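Beta-ketothiolase BktB (Ralstonia eutropha, PDB 4NZS) catalyses the condensation of acetyl-CoA with acetyl-CoA or propionyl-CoA to give 3-oxoacyl-CoA thioesters, a step needed for efficient production of the polyester PHBV. Local coordinates at residues V16-G21 with A33-L38; A37-E42 with V57-V62; V103-T108 with V263-R268. All coordinates share one frame; numbering follows the deposited sequence.

Interaction 1: V16-G21 with A33-L38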
ATOM      1  N   VAL A  16       4.106 -22.232  30.578  1.00 57.31           N
ATOM      2  CA  VAL A  16       3.123 -21.157  30.738  1.00 56.70           C
ATOM      3  C   VAL A  16       2.641 -20.577  29.379  1.00 50.71           C
ATOM      4  O   VAL A  16       3.324 -20.752  28.339  1.00 42.86           O
ATOM      5  CB  VAL A  16       3.758 -20.068  31.673  1.00 60.01           C
ATOM      6  CG1 VAL A  16       3.790 -18.667  31.048  1.00 59.43           C
ATOM      7  CG2 VAL A  16       3.073 -20.034  33.028  1.00 56.51           C
ATOM      8  N   ARG A  17       1.502 -19.864  29.400  1.00 38.97           N
ATOM      9  CA  ARG A  17       0.941 -19.303  28.178  1.00 38.28           C
ATOM     10  C   ARG A  17       0.003 -18.103  28.364  1.00 34.80           C
ATOM     11  O   ARG A  17      -0.632 -17.993  29.346  1.00 33.20           O
ATOM     12  CB  ARG A  17       0.158 -20.394  27.465  1.00 37.63           C
ATOM     13  CG  ARG A  17      -1.087 -20.879  28.179  1.00 36.05           C
ATOM     14  CD  ARG A  17      -1.876 -21.720  27.171  1.00 38.59           C
ATOM     15  NE  ARG A  17      -3.146 -22.270  27.620  1.00 37.94           N
ATOM     16  CZ  ARG A  17      -4.313 -21.650  27.533  1.00 39.73           C
ATOM     17  NH1 ARG A  17      -4.401 -20.415  27.084  1.00 45.66           N
ATOM     18  NH2 ARG A  17      -5.406 -22.254  27.951  1.00 39.46           N
ATOM     19  N   THR A  18      -0.069 -17.198  27.402  1.00 38.85           N
ATOM     20  CA  THR A  18      -1.223 -16.294  27.337  1.00 41.34           C
ATOM     21  C   THR A  18      -2.428 -17.162  27.157  1.00 37.28           C
ATOM     22  O   THR A  18      -2.297 -18.334  26.820  1.00 39.52           O
ATOM     23  CB  THR A  18      -1.177 -15.297  26.148  1.00 41.90           C
ATOM     24  OG1 THR A  18      -1.328 -15.983  24.900  1.00 39.22           O
ATOM     25  CG2 THR A  18       0.176 -14.522  26.171  1.00 43.01           C
ATOM     26  N   ALA A  19      -3.575 -16.579  27.450  1.00 33.44           N
ATOM     27  CA  ALA A  19      -4.866 -17.066  26.974  1.00 30.65           C
ATOM     28  C   ALA A  19      -4.938 -16.821  25.485  1.00 30.81           C
ATOM     29  O   ALA A  19      -4.175 -16.006  24.978  1.00 33.93           O
ATOM     30  CB  ALA A  19      -5.986 -16.282  27.666  1.00 29.00           C
ATOM     31  N   ILE A  20      -5.918 -17.408  24.797  1.00 32.51           N
ATOM     32  CA  ILE A  20      -5.979 -17.335  23.349  1.00 31.32           C
ATOM     33  C   ILE A  20      -7.008 -16.329  22.910  1.00 33.91           C
ATOM     34  O   ILE A  20      -8.157 -16.394  23.377  1.00 36.43           O
ATOM     35  CB  ILE A  20      -6.344 -18.685  22.747  1.00 34.17           C
ATOM     36  CG1 ILE A  20      -5.299 -19.712  23.168  1.00 36.91           C
ATOM     37  CG2 ILE A  20      -6.419 -18.573  21.225  1.00 36.42           C
ATOM     38  CD1 ILE A  20      -5.728 -21.177  23.072  1.00 37.50           C
ATOM     39  N   GLY A  21      -6.606 -15.441  21.984  1.00 28.99           N
ATOM     40  CA  GLY A  21      -7.490 -14.469  21.388  1.00 29.18           C
ATOM     41  C   GLY A  21      -8.189 -14.931  20.101  1.00 33.60           C
ATOM     42  O   GLY A  21      -7.658 -15.778  19.355  1.00 25.58           O
ATOM     43  N   ALA A  33       6.038 -10.154  19.350  1.00 24.30           N
ATOM     44  CA  ALA A  33       7.180  -9.807  20.283  1.00 26.60           C
ATOM     45  C   ALA A  33       6.696  -9.623  21.720  1.00 28.19           C
ATOM     46  O   ALA A  33       7.250 -10.279  22.638  1.00 33.99           O
ATOM     47  CB  ALA A  33       7.922  -8.578  19.829  1.00 24.49           C
ATOM     48  N   GLU A  34       5.595  -8.884  21.913  1.00 26.52           N
ATOM     49  CA  GLU A  34       5.089  -8.672  23.285  1.00 29.28           C
ATOM     50  C   GLU A  34       4.452  -9.876  23.954  1.00 32.24           C
ATOM     51  O   GLU A  34       4.798 -10.194  25.085  1.00 34.43           O
ATOM     52  CB  GLU A  34       4.182  -7.447  23.368  1.00 30.95           C
ATOM     53  CG  GLU A  34       4.967  -6.128  23.403  1.00 28.98           C
ATOM     54  CD  GLU A  34       6.186  -6.111  22.506  1.00 28.63           C
ATOM     55  OE1 GLU A  34       7.191  -6.802  22.825  1.00 38.00           O
ATOM     56  OE2 GLU A  34       6.159  -5.434  21.456  1.00 28.80           O
ATOM     57  N   LEU A  35       3.541 -10.577  23.286  1.00 32.34           N
ATOM     58  CA  LEU A  35       3.018 -11.802  23.853  1.00 27.30           C
ATOM     59  C   LEU A  35       4.202 -12.673  24.303  1.00 29.58           C
ATOM     60  O   LEU A  35       4.231 -13.249  25.391  1.00 27.33           O
ATOM     61  CB  LEU A  35       2.281 -12.567  22.740  1.00 29.49           C
ATOM     62  CG  LEU A  35       1.068 -11.992  22.070  1.00 28.86           C
ATOM     63  CD1 LEU A  35       0.321 -13.103  21.374  1.00 29.83           C
ATOM     64  CD2 LEU A  35       0.172 -11.382  23.110  1.00 29.06           C
ATOM     65  N   GLY A  36       5.193 -12.799  23.431  1.00 32.68           N
ATOM     66  CA  GLY A  36       6.304 -13.697  23.710  1.00 36.20           C
ATOM     67  C   GLY A  36       7.186 -13.238  24.840  1.00 47.63           C
ATOM     68  O   GLY A  36       7.602 -14.049  25.656  1.00 58.33           O
ATOM     69  N   ALA A  37       7.481 -11.940  24.920  1.00 47.47           N
ATOM     70  CA  ALA A  37       8.378 -11.477  25.963  1.00 49.95           C
ATOM     71  C   ALA A  37       7.754 -11.857  27.293  1.00 47.10           C
ATOM     72  O   ALA A  37       8.430 -12.362  28.194  1.00 47.11           O
ATOM     73  CB  ALA A  37       8.565  -9.967  25.864  1.00 49.79           C
ATOM     74  N   LEU A  38       6.450 -11.628  27.378  1.00 41.64           N
ATOM     75  CA  LEU A  38       5.670 -11.833  28.617  1.00 44.76           C
ATOM     76  C   LEU A  38       5.848 -13.247  29.096  1.00 44.81           C
ATOM     77  O   LEU A  38       6.480 -13.468  30.113  1.00 53.39           O
ATOM     78  CB  LEU A  38       4.161 -11.505  28.389  1.00 44.05           C
ATOM     79  CG  LEU A  38       3.087 -11.867  29.436  1.00 48.55           C
ATOM     80  CD1 LEU A  38       2.781 -10.735  30.398  1.00 50.11           C
ATOM     81  CD2 LEU A  38       1.772 -12.275  28.789  1.00 48.34           C
TER
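T18 and L38 make the close part of this contact, methyl against methyl: CG2 of T18 lies 3.8 Å from CD2 of L38. The two side chains cross obliquely, and these two carbons are their closest approach. The leucine reaches across because its CG stands anti to the backbone N (chi1 169°), which carries the branch off the helix toward the strand. From this point the packing slackens toward L35, one turn back along helix 32-47. There the same threonine methyl is 4.4 Å from CD2 of L35, and the carbonyl O of L35 is 4.3 Å from CG2 of T18. Farther round the helix, E34 is partly exposed and takes no part, its carboxylate forming a salt bridge with R68.

The contact seats helix 32-47 on strand 10-22, the first strand-helix pair of the N-terminal half of the thiolase fold. V16 extends the same apolar surface onto V39, while R17 points to the other side of the sheet, where helix 357-375 covers it. There R17 forms a salt bridge with D222 and a cation-pi contact with F201. Its NH1 also donates to the carbonyl O of T18 over 3.0 Å, using a lone pair in the carbonyl plane.

T18 is thus a worked example of a side chain divided between two environments. With OG1 set between the backbone N and the carbonyl carbon (chi1 68°), the hydroxyl donates to the carbonyl O of A19 at 2.8 Å and is also bonded to the backbone N of A260 on the adjoining strand. The polar branch is therefore satisfied by the sheet, and the methyl can meet the leucines of the helix without leaving a buried hydroxyl to be paid for.

Interaction 2: A37-E42 with V57-V62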
ATOM      1  N   ALA A  37       7.481 -11.940  24.920  1.00 47.47           N
ATOM      2  CA  ALA A  37       8.378 -11.477  25.963  1.00 49.95           C
ATOM      3  C   ALA A  37       7.754 -11.857  27.293  1.00 47.10           C
ATOM      4  O   ALA A  37       8.430 -12.362  28.194  1.00 47.11           O
ATOM      5  CB  ALA A  37       8.565  -9.967  25.864  1.00 49.79           C
ATOM      6  N   LEU A  38       6.450 -11.628  27.378  1.00 41.64           N
ATOM      7  CA  LEU A  38       5.670 -11.833  28.617  1.00 44.76           C
ATOM      8  C   LEU A  38       5.848 -13.247  29.096  1.00 44.81           C
ATOM      9  O   LEU A  38       6.480 -13.468  30.113  1.00 53.39           O
ATOM     10  CB  LEU A  38       4.161 -11.505  28.389  1.00 44.05           C
ATOM     11  CG  LEU A  38       3.087 -11.867  29.436  1.00 48.55           C
ATOM     12  CD1 LEU A  38       2.781 -10.735  30.398  1.00 50.11           C
ATOM     13  CD2 LEU A  38       1.772 -12.275  28.789  1.00 48.34           C
ATOM     14  N   VAL A  39       5.349 -14.215  28.326  1.00 45.53           N
ATOM     15  CA  VAL A  39       5.441 -15.624  28.736  1.00 40.89           C
ATOM     16  C   VAL A  39       6.867 -16.063  28.975  1.00 35.87           C
ATOM     17  O   VAL A  39       7.118 -17.057  29.628  1.00 39.20           O
ATOM     18  CB  VAL A  39       4.834 -16.616  27.707  1.00 37.39           C
ATOM     19  CG1 VAL A  39       3.369 -16.284  27.442  1.00 37.71           C
ATOM     20  CG2 VAL A  39       5.660 -16.632  26.426  1.00 35.92           C
ATOM     21  N   VAL A  40       7.823 -15.371  28.423  1.00 37.80           N
ATOM     22  CA  VAL A  40       9.176 -15.728  28.778  1.00 36.83           C
ATOM     23  C   VAL A  40       9.347 -15.287  30.196  1.00 40.08           C
ATOM     24  O   VAL A  40       9.721 -16.095  31.040  1.00 42.11           O
ATOM     25  CB  VAL A  40      10.206 -15.074  27.907  1.00 36.63           C
ATOM     26  CG1 VAL A  40      11.606 -15.331  28.465  1.00 41.85           C
ATOM     27  CG2 VAL A  40      10.081 -15.602  26.492  1.00 37.85           C
ATOM     28  N   ARG A  41       9.045 -14.021  30.477  1.00 42.94           N
ATOM     29  CA  ARG A  41       9.259 -13.523  31.823  1.00 42.60           C
ATOM     30  C   ARG A  41       8.481 -14.322  32.837  1.00 47.55           C
ATOM     31  O   ARG A  41       9.019 -14.719  33.893  1.00 53.14           O
ATOM     32  CB  ARG A  41       8.887 -12.078  31.959  1.00 45.08           C
ATOM     33  CG  ARG A  41       9.549 -11.454  33.172  1.00 45.18           C
ATOM     34  CD  ARG A  41      10.016 -10.057  32.879  1.00 49.12           C
ATOM     35  NE  ARG A  41       8.869  -9.154  32.787  1.00 58.21           N
ATOM     36  CZ  ARG A  41       8.192  -8.676  33.852  1.00 67.66           C
ATOM     37  NH1 ARG A  41       8.520  -9.019  35.107  1.00 69.92           N
ATOM     38  NH2 ARG A  41       7.173  -7.841  33.678  1.00 62.26           N
ATOM     39  N   GLU A  42       7.242 -14.631  32.524  1.00 46.68           N
ATOM     40  CA  GLU A  42       6.469 -15.406  33.478  1.00 49.37           C
ATOM     41  C   GLU A  42       6.979 -16.826  33.757  1.00 49.96           C
ATOM     42  O   GLU A  42       6.917 -17.326  34.890  1.00 54.63           O
ATOM     43  CB  GLU A  42       5.017 -15.490  33.062  1.00 53.06           C
ATOM     44  CG  GLU A  42       4.107 -15.538  34.259  1.00 60.49           C
ATOM     45  CD  GLU A  42       4.319 -14.311  35.121  1.00 65.94           C
ATOM     46  OE1 GLU A  42       5.284 -14.329  35.919  1.00 69.08           O
ATOM     47  OE2 GLU A  42       3.558 -13.327  34.964  1.00 59.28           O
ATOM     48  N   VAL A  57      17.406 -19.926  23.446  1.00 53.08           N
ATOM     49  CA  VAL A  57      15.949 -19.772  23.246  1.00 53.07           C
ATOM     50  C   VAL A  57      15.477 -20.100  21.835  1.00 49.05           C
ATOM     51  O   VAL A  57      16.063 -19.691  20.843  1.00 45.70           O
ATOM     52  CB  VAL A  57      15.480 -18.359  23.551  1.00 56.52           C
ATOM     53  CG1 VAL A  57      13.977 -18.218  23.300  1.00 53.74           C
ATOM     54  CG2 VAL A  57      15.828 -18.007  24.991  1.00 61.84           C
ATOM     55  N   VAL A  58      14.393 -20.847  21.746  1.00 50.16           N
ATOM     56  CA  VAL A  58      13.811 -21.085  20.458  1.00 49.07           C
ATOM     57  C   VAL A  58      12.314 -20.800  20.466  1.00 49.27           C
ATOM     58  O   VAL A  58      11.575 -21.338  21.292  1.00 52.38           O
ATOM     59  CB  VAL A  58      14.091 -22.509  19.979  1.00 54.36           C
ATOM     60  CG1 VAL A  58      13.457 -22.724  18.608  1.00 52.32           C
ATOM     61  CG2 VAL A  58      15.608 -22.764  19.935  1.00 52.13           C
ATOM     62  N   PHE A  59      11.885 -19.962  19.520  1.00 42.52           N
ATOM     63  CA  PHE A  59      10.494 -19.682  19.331  1.00 38.63           C
ATOM     64  C   PHE A  59      10.004 -20.178  17.981  1.00 35.44           C
ATOM     65  O   PHE A  59      10.748 -20.313  17.014  1.00 35.84           O
ATOM     66  CB  PHE A  59      10.236 -18.197  19.514  1.00 39.77           C
ATOM     67  CG  PHE A  59       9.653 -17.856  20.853  1.00 41.69           C
ATOM     68  CD1 PHE A  59      10.448 -17.805  21.977  1.00 40.65           C
ATOM     69  CD2 PHE A  59       8.296 -17.541  20.973  1.00 46.29           C
ATOM     70  CE1 PHE A  59       9.903 -17.487  23.207  1.00 43.60           C
ATOM     71  CE2 PHE A  59       7.742 -17.202  22.198  1.00 45.51           C
ATOM     72  CZ  PHE A  59       8.544 -17.199  23.322  1.00 46.41           C
ATOM     73  N   GLY A  60       8.735 -20.525  17.968  1.00 35.10           N
ATOM     74  CA  GLY A  60       8.039 -20.912  16.768  1.00 33.58           C
ATOM     75  C   GLY A  60       7.082 -19.799  16.414  1.00 38.45           C
ATOM     76  O   GLY A  60       6.342 -19.234  17.273  1.00 36.06           O
ATOM     77  N   ASN A  61       7.123 -19.458  15.141  1.00 35.59           N
ATOM     78  CA  ASN A  61       6.254 -18.443  14.613  1.00 33.35           C
ATOM     79  C   ASN A  61       6.163 -18.688  13.146  1.00 31.31           C
ATOM     80  O   ASN A  61       7.144 -19.187  12.558  1.00 31.53           O
ATOM     81  CB  ASN A  61       6.888 -17.081  14.841  1.00 30.69           C
ATOM     82  CG  ASN A  61       6.194 -16.006  14.074  1.00 27.02           C
ATOM     83  OD1 ASN A  61       5.100 -15.591  14.439  1.00 28.98           O
ATOM     84  ND2 ASN A  61       6.761 -15.617  12.975  1.00 24.30           N
ATOM     85  N   VAL A  62       5.061 -18.289  12.521  1.00 27.89           N
ATOM     86  CA  VAL A  62       5.037 -18.440  11.054  1.00 28.67           C
ATOM     87  C   VAL A  62       4.953 -17.193  10.213  1.00 27.38           C
ATOM     88  O   VAL A  62       5.625 -17.045   9.172  1.00 29.06           O
ATOM     89  CB  VAL A  62       3.907 -19.364  10.600  1.00 28.84           C
ATOM     90  CG1 VAL A  62       4.100 -19.684   9.131  1.00 30.93           C
ATOM     91  CG2 VAL A  62       3.928 -20.641  11.412  1.00 29.98           C
TER
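V40 meets F59 from the rim of the ring rather than from above it. Its CG2 lies near the ring plane, 3.8 Å from CE1 of F59 and 3.9 Å from CZ of the same ring, so that one methyl is shared between two neighbouring edge carbons. The valine torsion explains the choice of branch: CG1 stands anti to the backbone N (chi1 172°), which leaves CG2 beside that nitrogen and directed at the phenylalanine. V39 adds a second, looser touch at the same edge, its CG2 4.3 Å from CZ of F59. Two consecutive helix residues therefore border the far end of the ring.

The elements joined here belong to a beta-alpha-beta crossover of the N-terminal thiolase domain. Strand 10-22 leads into helix 32-47, and the chain returns to the sheet in the parallel strand 57-60, passing over strands 257-267 and 116-124, which lie between them. F59 rises from the returning strand to meet the connecting helix.

Within its own strand the ring is also bordered by V57, whose CG1 lies in the ring plane at the edge, 3.8 Å from CD1 of F59. L72 and A76 of helix 72-79 pack on the same phenylalanine, which places it where two helices and the sheet come together. A chi1 of -101°, well away from a staggered value, sets the ring in this position. V40 in turn rests on V82, and V39 is also bordered by V206.

Interaction 3: V103-T108 with V263-R268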
ATOM      1  N   VAL A 103      11.194 -28.928  20.868  1.00 43.26           N
ATOM      2  CA  VAL A 103      12.186 -29.907  20.463  1.00 40.40           C
ATOM      3  C   VAL A 103      13.576 -29.323  20.186  1.00 46.78           C
ATOM      4  O   VAL A 103      14.572 -29.894  20.602  1.00 49.66           O
ATOM      5  CB  VAL A 103      11.791 -30.611  19.180  1.00 38.40           C
ATOM      6  CG1 VAL A 103      12.990 -31.325  18.610  1.00 40.42           C
ATOM      7  CG2 VAL A 103      10.620 -31.554  19.400  1.00 37.38           C
ATOM      8  N   SER A 104      13.679 -28.231  19.448  1.00 45.37           N
ATOM      9  CA  SER A 104      15.002 -27.734  19.152  1.00 45.94           C
ATOM     10  C   SER A 104      15.668 -27.137  20.404  1.00 53.50           C
ATOM     11  O   SER A 104      16.904 -27.145  20.539  1.00 58.38           O
ATOM     12  CB  SER A 104      14.941 -26.738  17.997  1.00 47.72           C
ATOM     13  OG  SER A 104      14.311 -27.342  16.868  1.00 49.05           O
ATOM     14  N   ALA A 105      14.854 -26.620  21.315  1.00 52.59           N
ATOM     15  CA  ALA A 105      15.319 -26.230  22.642  1.00 54.59           C
ATOM     16  C   ALA A 105      15.875 -27.453  23.359  1.00 52.72           C
ATOM     17  O   ALA A 105      17.003 -27.455  23.858  1.00 49.57           O
ATOM     18  CB  ALA A 105      14.177 -25.637  23.462  1.00 51.64           C
ATOM     19  N   ALA A 106      15.053 -28.485  23.414  1.00 50.34           N
ATOM     20  CA  ALA A 106      15.444 -29.754  23.985  1.00 56.77           C
ATOM     21  C   ALA A 106      16.801 -30.195  23.438  1.00 61.60           C
ATOM     22  O   ALA A 106      17.758 -30.468  24.174  1.00 66.66           O
ATOM     23  CB  ALA A 106      14.379 -30.799  23.656  1.00 54.70           C
ATOM     24  N   GLN A 107      16.867 -30.213  22.116  1.00 60.24           N
ATOM     25  CA  GLN A 107      17.994 -30.747  21.425  1.00 59.62           C
ATOM     26  C   GLN A 107      19.307 -30.163  21.872  1.00 58.11           C
ATOM     27  O   GLN A 107      20.232 -30.905  22.086  1.00 53.20           O
ATOM     28  CB  GLN A 107      17.801 -30.579  19.928  1.00 61.25           C
ATOM     29  CG  GLN A 107      16.859 -31.625  19.353  1.00 64.07           C
ATOM     30  CD  GLN A 107      16.708 -31.514  17.852  1.00 64.51           C
ATOM     31  OE1 GLN A 107      16.240 -32.445  17.202  1.00 64.57           O
ATOM     32  NE2 GLN A 107      17.120 -30.380  17.289  1.00 62.63           N
ATOM     33  N   THR A 108      19.399 -28.849  22.039  1.00 63.16           N
ATOM     34  CA  THR A 108      20.700 -28.254  22.389  1.00 66.38           C
ATOM     35  C   THR A 108      21.164 -28.758  23.772  1.00 66.16           C
ATOM     36  O   THR A 108      22.363 -29.020  23.998  1.00 64.53           O
ATOM     37  CB  THR A 108      20.711 -26.699  22.304  1.00 67.62           C
ATOM     38  OG1 THR A 108      19.728 -26.126  23.176  1.00 61.75           O
ATOM     39  CG2 THR A 108      20.485 -26.225  20.857  1.00 70.50           C
ATOM     40  N   VAL A 263       8.033 -22.802  27.777  1.00 52.17           N
ATOM     41  CA  VAL A 263       8.437 -23.720  28.810  1.00 49.35           C
ATOM     42  C   VAL A 263       9.857 -23.380  29.163  1.00 48.34           C
ATOM     43  O   VAL A 263      10.664 -23.074  28.261  1.00 43.67           O
ATOM     44  CB  VAL A 263       8.358 -25.187  28.385  1.00 40.07           C
ATOM     45  CG1 VAL A 263       7.018 -25.459  27.739  1.00 43.31           C
ATOM     46  CG2 VAL A 263       9.518 -25.565  27.475  1.00 39.22           C
ATOM     47  N   VAL A 264      10.158 -23.425  30.465  1.00 46.13           N
ATOM     48  CA  VAL A 264      11.552 -23.448  30.865  1.00 50.83           C
ATOM     49  C   VAL A 264      11.962 -24.877  30.989  1.00 46.04           C
ATOM     50  O   VAL A 264      11.246 -25.663  31.560  1.00 55.21           O
ATOM     51  CB  VAL A 264      11.819 -22.749  32.196  1.00 52.79           C
ATOM     52  CG1 VAL A 264      13.277 -22.972  32.591  1.00 55.62           C
ATOM     53  CG2 VAL A 264      11.512 -21.245  32.096  1.00 55.13           C
ATOM     54  N   MET A 265      13.111 -25.210  30.443  1.00 47.09           N
ATOM     55  CA  MET A 265      13.621 -26.555  30.572  1.00 51.00           C
ATOM     56  C   MET A 265      14.995 -26.586  31.163  1.00 53.47           C
ATOM     57  O   MET A 265      15.688 -25.565  31.288  1.00 54.65           O
ATOM     58  CB  MET A 265      13.701 -27.217  29.229  1.00 50.32           C
ATOM     59  CG  MET A 265      12.412 -27.809  28.736  1.00 47.58           C
ATOM     60  SD  MET A 265      12.695 -27.867  26.968  1.00 58.05           S
ATOM     61  CE  MET A 265      11.256 -28.786  26.446  1.00 62.07           C
ATOM     62  N   MET A 266      15.373 -27.801  31.517  1.00 56.40           N
ATOM     63  CA  MET A 266      16.578 -28.046  32.247  1.00 56.86           C
ATOM     64  C   MET A 266      17.069 -29.431  32.013  1.00 55.81           C
ATOM     65  O   MET A 266      16.277 -30.372  31.884  1.00 51.81           O
ATOM     66  CB  MET A 266      16.322 -27.892  33.745  1.00 57.67           C
ATOM     67  CG  MET A 266      17.012 -26.677  34.289  1.00 60.04           C
ATOM     68  SD  MET A 266      16.668 -26.289  36.006  1.00 67.57           S
ATOM     69  CE  MET A 266      17.373 -24.635  36.013  1.00 67.72           C
ATOM     70  N   GLU A 267      18.393 -29.529  31.988  1.00 64.01           N
ATOM     71  CA  GLU A 267      19.083 -30.764  32.333  1.00 67.33           C
ATOM     72  C   GLU A 267      18.670 -31.191  33.771  1.00 67.73           C
ATOM     73  O   GLU A 267      18.870 -30.453  34.761  1.00 59.37           O
ATOM     74  CB  GLU A 267      20.615 -30.598  32.228  1.00 67.54           C
ATOM     75  CG  GLU A 267      21.370 -31.794  31.637  1.00 70.11           C
ATOM     76  CD  GLU A 267      21.237 -33.070  32.450  1.00 73.40           C
ATOM     77  OE1 GLU A 267      21.185 -32.968  33.708  1.00 66.02           O
ATOM     78  OE2 GLU A 267      21.189 -34.162  31.820  1.00 74.06           O
ATOM     79  N   ARG A 268      18.084 -32.385  33.844  1.00 62.64           N
ATOM     80  CA  ARG A 268      17.683 -33.026  35.092  1.00 67.78           C
ATOM     81  C   ARG A 268      18.582 -32.661  36.249  1.00 66.20           C
ATOM     82  O   ARG A 268      18.144 -32.070  37.227  1.00 69.99           O
ATOM     83  CB  ARG A 268      17.720 -34.536  34.888  1.00 69.60           C
ATOM     84  CG  ARG A 268      16.803 -35.325  35.778  1.00 72.87           C
ATOM     85  CD  ARG A 268      17.339 -36.739  35.906  1.00 77.38           C
ATOM     86  NE  ARG A 268      16.280 -37.745  35.995  1.00 77.48           N
ATOM     87  CZ  ARG A 268      15.509 -37.958  37.062  1.00 78.85           C
ATOM     88  NH1 ARG A 268      15.635 -37.219  38.171  1.00 81.39           N
ATOM     89  NH2 ARG A 268      14.588 -38.916  37.015  1.00 74.88           N
TER
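The peptide plane joining A105 to A106 is the flat group that faces the thioether of M265. The sulfur stands over one face, almost directly above the nitrogen, with SD of M265 4.3 Å from N of A106. At the oxygen end of the same group, OG1 of T108 donates to the carbonyl O of A105 over 3.1 Å, tilted 22° from the carbonyl plane. On the same side of the plane as the sulfur, CB of A105 is 4.4 Å from SD of M265, a loose apolar touch.

The methionine spans the gap by being nearly straight past its CB (chi2 158°, chi3 172°), and its CE ends 4.6 Å from CB of A106. Small alanine side chains let the sulfur approach the helix backbone itself. I102 and I109 of helix 97-110 also pack on M265. V264, on the opposite face of the strand, meets helix 32-47, so strand 257-267 lies between two helical layers, as in the layered alpha/beta architecture of thiolases.

The contact is probably held by dispersion, a polarisable sulfur over a peptide whose carbonyl is bonded within its own helix.

Interactions 1 and 2 use the same helix, 32-47, against two strands of one sheet, with centres 8 Å apart and A37 and L38 in common. V39 of interaction 2 also touches interaction 1, its CG1 lying 3.6 Å from N of T18. Interaction 3 lies on the other face of the same sheet, its centre 14 Å from that of interaction 2; CG2 of V58 touches helix 97-110, 4.2 Å from N of A105. Interactions 1 and 3, 19 Å apart at their centres, do not touch, but their strands 10-22 and 257-267 are neighbours. All three lie away from the probable catalytic residues C95, H355 and C385, although helix 97-110 follows closely after C95.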